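Local coordinates for protein AT27789p (Drosophila melanogaster, PDB 5UZM) that probably binds mRNA as an hnRNP F/H-like protein, this chain being its second quasi-RNA recognition motif, at residues F9-R14 with E27-L32. Sequence-based numbering, arbitrary orientation.
Sequences FVVKLR and EFFSGL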
ATOM      1  N   PHE A   9      -6.250   7.169  -6.886  1.00 29.15           N
ATOM      2  CA  PHE A   9      -6.114   5.714  -7.040  1.00 26.82           C
ATOM      3  C   PHE A   9      -4.958   5.210  -6.191  1.00 23.48           C
ATOM      4  O   PHE A   9      -4.093   4.477  -6.677  1.00 22.71           O
ATOM      5  CB  PHE A   9      -5.840   5.279  -8.485  1.00 28.76           C
ATOM      6  CG  PHE A   9      -6.876   5.708  -9.476  1.00 29.92           C
ATOM      7  CD1 PHE A   9      -8.059   6.269  -9.055  1.00 25.57           C
ATOM      8  CD2 PHE A   9      -6.646   5.542 -10.837  1.00 34.99           C
ATOM      9  CE1 PHE A   9      -9.013   6.713  -9.976  1.00 33.70           C
ATOM     10  CE2 PHE A   9      -7.602   5.963 -11.778  1.00 23.25           C
ATOM     11  CZ  PHE A   9      -8.791   6.555 -11.315  1.00 24.16           C
ATOM     12  N   VAL A  10      -4.913   5.642  -4.945  1.00 23.64           N
ATOM     13  CA  VAL A  10      -3.812   5.342  -4.034  1.00 21.71           C
ATOM     14  C   VAL A  10      -4.405   5.008  -2.676  1.00 17.65           C
ATOM     15  O   VAL A  10      -5.341   5.662  -2.222  1.00 18.70           O
ATOM     16  CB  VAL A  10      -2.829   6.520  -3.901  1.00 28.08           C
ATOM     17  CG1 VAL A  10      -1.669   6.145  -2.954  1.00 20.11           C
ATOM     18  CG2 VAL A  10      -2.316   6.936  -5.276  1.00 22.93           C
ATOM     19  N   VAL A  11      -3.859   3.982  -2.006  1.00 14.84           N
ATOM     20  CA  VAL A  11      -4.219   3.713  -0.623  1.00 13.35           C
ATOM     21  C   VAL A  11      -2.940   3.756   0.216  1.00 13.99           C
ATOM     22  O   VAL A  11      -1.829   3.600  -0.306  1.00 16.09           O
ATOM     23  CB  VAL A  11      -4.924   2.358  -0.440  1.00 16.49           C
ATOM     24  CG1 VAL A  11      -6.168   2.227  -1.333  1.00 19.18           C
ATOM     25  CG2 VAL A  11      -3.945   1.206  -0.688  1.00 15.40           C
ATOM     26  N   LYS A  12      -3.097   3.990   1.517  1.00 12.35           N
ATOM     27  CA  LYS A  12      -2.019   3.921   2.490  1.00 13.38           C
ATOM     28  C   LYS A  12      -2.251   2.722   3.393  1.00 15.18           C
ATOM     29  O   LYS A  12      -3.375   2.488   3.834  1.00 14.85           O
ATOM     30  CB  LYS A  12      -1.980   5.217   3.335  1.00 16.51           C
ATOM     31  CG  LYS A  12      -0.845   5.245   4.352  1.00 18.87           C
ATOM     32  CD  LYS A  12      -0.760   6.642   4.985  1.00 25.13           C
ATOM     33  CE  LYS A  12      -2.008   6.996   5.775  1.00 45.54           C
ATOM     34  NZ  LYS A  12      -1.933   8.378   6.383  1.00 47.32           N
ATOM     35  N   LEU A  13      -1.194   1.950   3.666  1.00 11.19           N
ATOM     36  CA  LEU A  13      -1.252   0.773   4.531  1.00 12.67           C
ATOM     37  C   LEU A  13      -0.540   1.058   5.843  1.00 12.80           C
ATOM     38  O   LEU A  13       0.437   1.789   5.859  1.00 14.40           O
ATOM     39  CB  LEU A  13      -0.569  -0.438   3.884  1.00 13.43           C
ATOM     40  CG  LEU A  13      -0.975  -0.794   2.461  1.00 15.89           C
ATOM     41  CD1 LEU A  13      -0.248  -2.080   2.021  1.00 15.58           C
ATOM     42  CD2 LEU A  13      -2.465  -0.946   2.280  1.00 16.85           C
ATOM     43  N   ARG A  14      -1.033   0.496   6.939  1.00 12.53           N
ATOM     44  CA  ARG A  14      -0.385   0.579   8.238  1.00 12.01           C
ATOM     45  C   ARG A  14      -0.436  -0.782   8.922  1.00 13.89           C
ATOM     46  O   ARG A  14      -1.364  -1.586   8.702  1.00 13.35           O
ATOM     47  CB  ARG A  14      -1.074   1.659   9.111  1.00 18.67           C
ATOM     48  CG  ARG A  14      -0.479   1.837  10.478  1.00 34.77           C
ATOM     49  CD  ARG A  14      -1.217   2.988  11.170  1.00 39.86           C
ATOM     50  NE  ARG A  14      -1.267   4.171  10.307  1.00 28.28           N
ATOM     51  CZ  ARG A  14      -2.145   5.158  10.433  1.00 50.17           C
ATOM     52  NH1 ARG A  14      -3.065   5.115  11.386  1.00 43.99           N
ATOM     53  NH2 ARG A  14      -2.106   6.192   9.604  1.00 55.93           N
ATOM     54  N   GLU A  27       0.414 -10.134  -3.258  1.00 10.77           N
ATOM     55  CA  GLU A  27      -0.470 -11.244  -2.859  1.00 10.55           C
ATOM     56  C   GLU A  27      -1.676 -10.749  -2.043  1.00 11.86           C
ATOM     57  O   GLU A  27      -2.806 -11.193  -2.265  1.00 12.83           O
ATOM     58  CB  GLU A  27       0.325 -12.287  -2.080  1.00 17.47           C
ATOM     59  CG  GLU A  27      -0.546 -13.369  -1.529  1.00 39.16           C
ATOM     60  CD  GLU A  27       0.223 -14.389  -0.723  1.00 59.17           C
ATOM     61  OE1 GLU A  27      -0.340 -14.905   0.281  1.00 40.97           O
ATOM     62  OE2 GLU A  27       1.373 -14.681  -1.115  1.00 47.19           O
ATOM     63  N   PHE A  28      -1.453  -9.829  -1.114  1.00 11.76           N
ATOM     64  CA  PHE A  28      -2.552  -9.278  -0.329  1.00 10.01           C
ATOM     65  C   PHE A  28      -3.587  -8.616  -1.226  1.00 10.60           C
ATOM     66  O   PHE A  28      -4.789  -8.705  -0.952  1.00 11.22           O
ATOM     67  CB  PHE A  28      -1.967  -8.272   0.657  1.00 10.15           C
ATOM     68  CG  PHE A  28      -2.931  -7.689   1.595  1.00 11.02           C
ATOM     69  CD1 PHE A  28      -3.336  -8.382   2.723  1.00 12.09           C
ATOM     70  CD2 PHE A  28      -3.470  -6.426   1.354  1.00 13.48           C
ATOM     71  CE1 PHE A  28      -4.254  -7.808   3.592  1.00 11.01           C
ATOM     72  CE2 PHE A  28      -4.362  -5.861   2.244  1.00 16.24           C
ATOM     73  CZ  PHE A  28      -4.767  -6.565   3.352  1.00 13.13           C
ATOM     74  N   PHE A  29      -3.153  -7.972  -2.303  1.00 11.13           N
ATOM     75  CA  PHE A  29      -4.053  -7.317  -3.246  1.00 10.79           C
ATOM     76  C   PHE A  29      -4.240  -8.160  -4.508  1.00 13.50           C
ATOM     77  O   PHE A  29      -4.461  -7.616  -5.586  1.00 13.39           O
ATOM     78  CB  PHE A  29      -3.513  -5.908  -3.556  1.00 12.98           C
ATOM     79  CG  PHE A  29      -3.685  -4.959  -2.413  1.00 13.04           C
ATOM     80  CD1 PHE A  29      -4.929  -4.785  -1.832  1.00 12.31           C
ATOM     81  CD2 PHE A  29      -2.634  -4.207  -1.928  1.00 11.94           C
ATOM     82  CE1 PHE A  29      -5.134  -3.938  -0.765  1.00 11.71           C
ATOM     83  CE2 PHE A  29      -2.856  -3.308  -0.874  1.00 13.19           C
ATOM     84  CZ  PHE A  29      -4.118  -3.153  -0.304  1.00 12.23           C
ATOM     85  N   SER A  30      -4.123  -9.491  -4.384  1.00 13.16           N
ATOM     86  CA  SER A  30      -4.338 -10.374  -5.529  1.00 10.60           C
ATOM     87  C   SER A  30      -5.681 -10.102  -6.175  1.00 15.69           C
ATOM     88  O   SER A  30      -6.700 -10.015  -5.496  1.00 14.69           O
ATOM     89  CB  SER A  30      -4.251 -11.829  -5.082  1.00 16.12           C
ATOM     90  OG  SER A  30      -4.466 -12.684  -6.218  1.00 21.47           O
ATOM     91  N   GLY A  31      -5.679 -10.033  -7.497  1.00 16.09           N
ATOM     92  CA  GLY A  31      -6.883  -9.684  -8.240  1.00 15.65           C
ATOM     93  C   GLY A  31      -7.022  -8.220  -8.575  1.00 18.35           C
ATOM     94  O   GLY A  31      -7.926  -7.854  -9.333  1.00 21.86           O
ATOM     95  N   LEU A  32      -6.207  -7.353  -7.998  1.00 14.80           N
ATOM     96  CA  LEU A  32      -6.279  -5.920  -8.273  1.00 14.84           C
ATOM     97  C   LEU A  32      -5.054  -5.492  -9.064  1.00 19.41           C
ATOM     98  O   LEU A  32      -3.972  -6.071  -8.928  1.00 21.47           O
ATOM     99  CB  LEU A  32      -6.352  -5.122  -6.979  1.00 13.95           C
ATOM    100  CG  LEU A  32      -7.386  -5.676  -5.977  1.00 14.49           C
ATOM    101  CD1 LEU A  32      -7.384  -4.856  -4.725  1.00 20.92           C
ATOM    102  CD2 LEU A  32      -8.818  -5.711  -6.553  1.00 21.30           C
TER
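F29 drives its ring tip towards V11 and L13, which project from the inner strand 10-14 of this RNA recognition motif; the contact joins the end of helix 22-28 to the sheet face packed by helices 22-28 and 62-69. F29 is the first residue to leave the helix. At its chi1 of -72° CG lies opposite the carbonyl carbon, and the ring extends from CB towards the strand; V11 CA and F29 CA are 11.3 Å apart, a gap the phenyl ring is long enough to span, and it offers apolar carbons to the methyls there. Farther out, CD1 touches the L32 CD1 methyl at 3.8 Å, while F28 places its CD2 3.6 Å above the plane of the F29 ring, over the centre. At the far end the ring edge meets L13: CE2 is 4.1 Å from L13 CD1 and 4.0 Å from L13 CD2, and CZ comes within 3.8 Å of L13 CD2, close to the ring plane. Of the forked leucine's methyls, CD2 thus lies against both CZ and CE2, while CD1 reaches CE2 alone. V11 CG2 reaches CZ obliquely, at a looser 4.4 Å; V11 also touches I83 of the adjacent strand 79-85. Elsewhere round F29, F59 packs edge-to-face and A68 adds a contact from helix 62-69. Beyond F29 the chain reverses in a type II turn to L32, where G31, at a phi of 94°, adopts a conformation suited to glycine. R71 NH1 binds F28 O and S30 O, and the turn itself is closed by L32 N donating to F29 O over 3.0 Å.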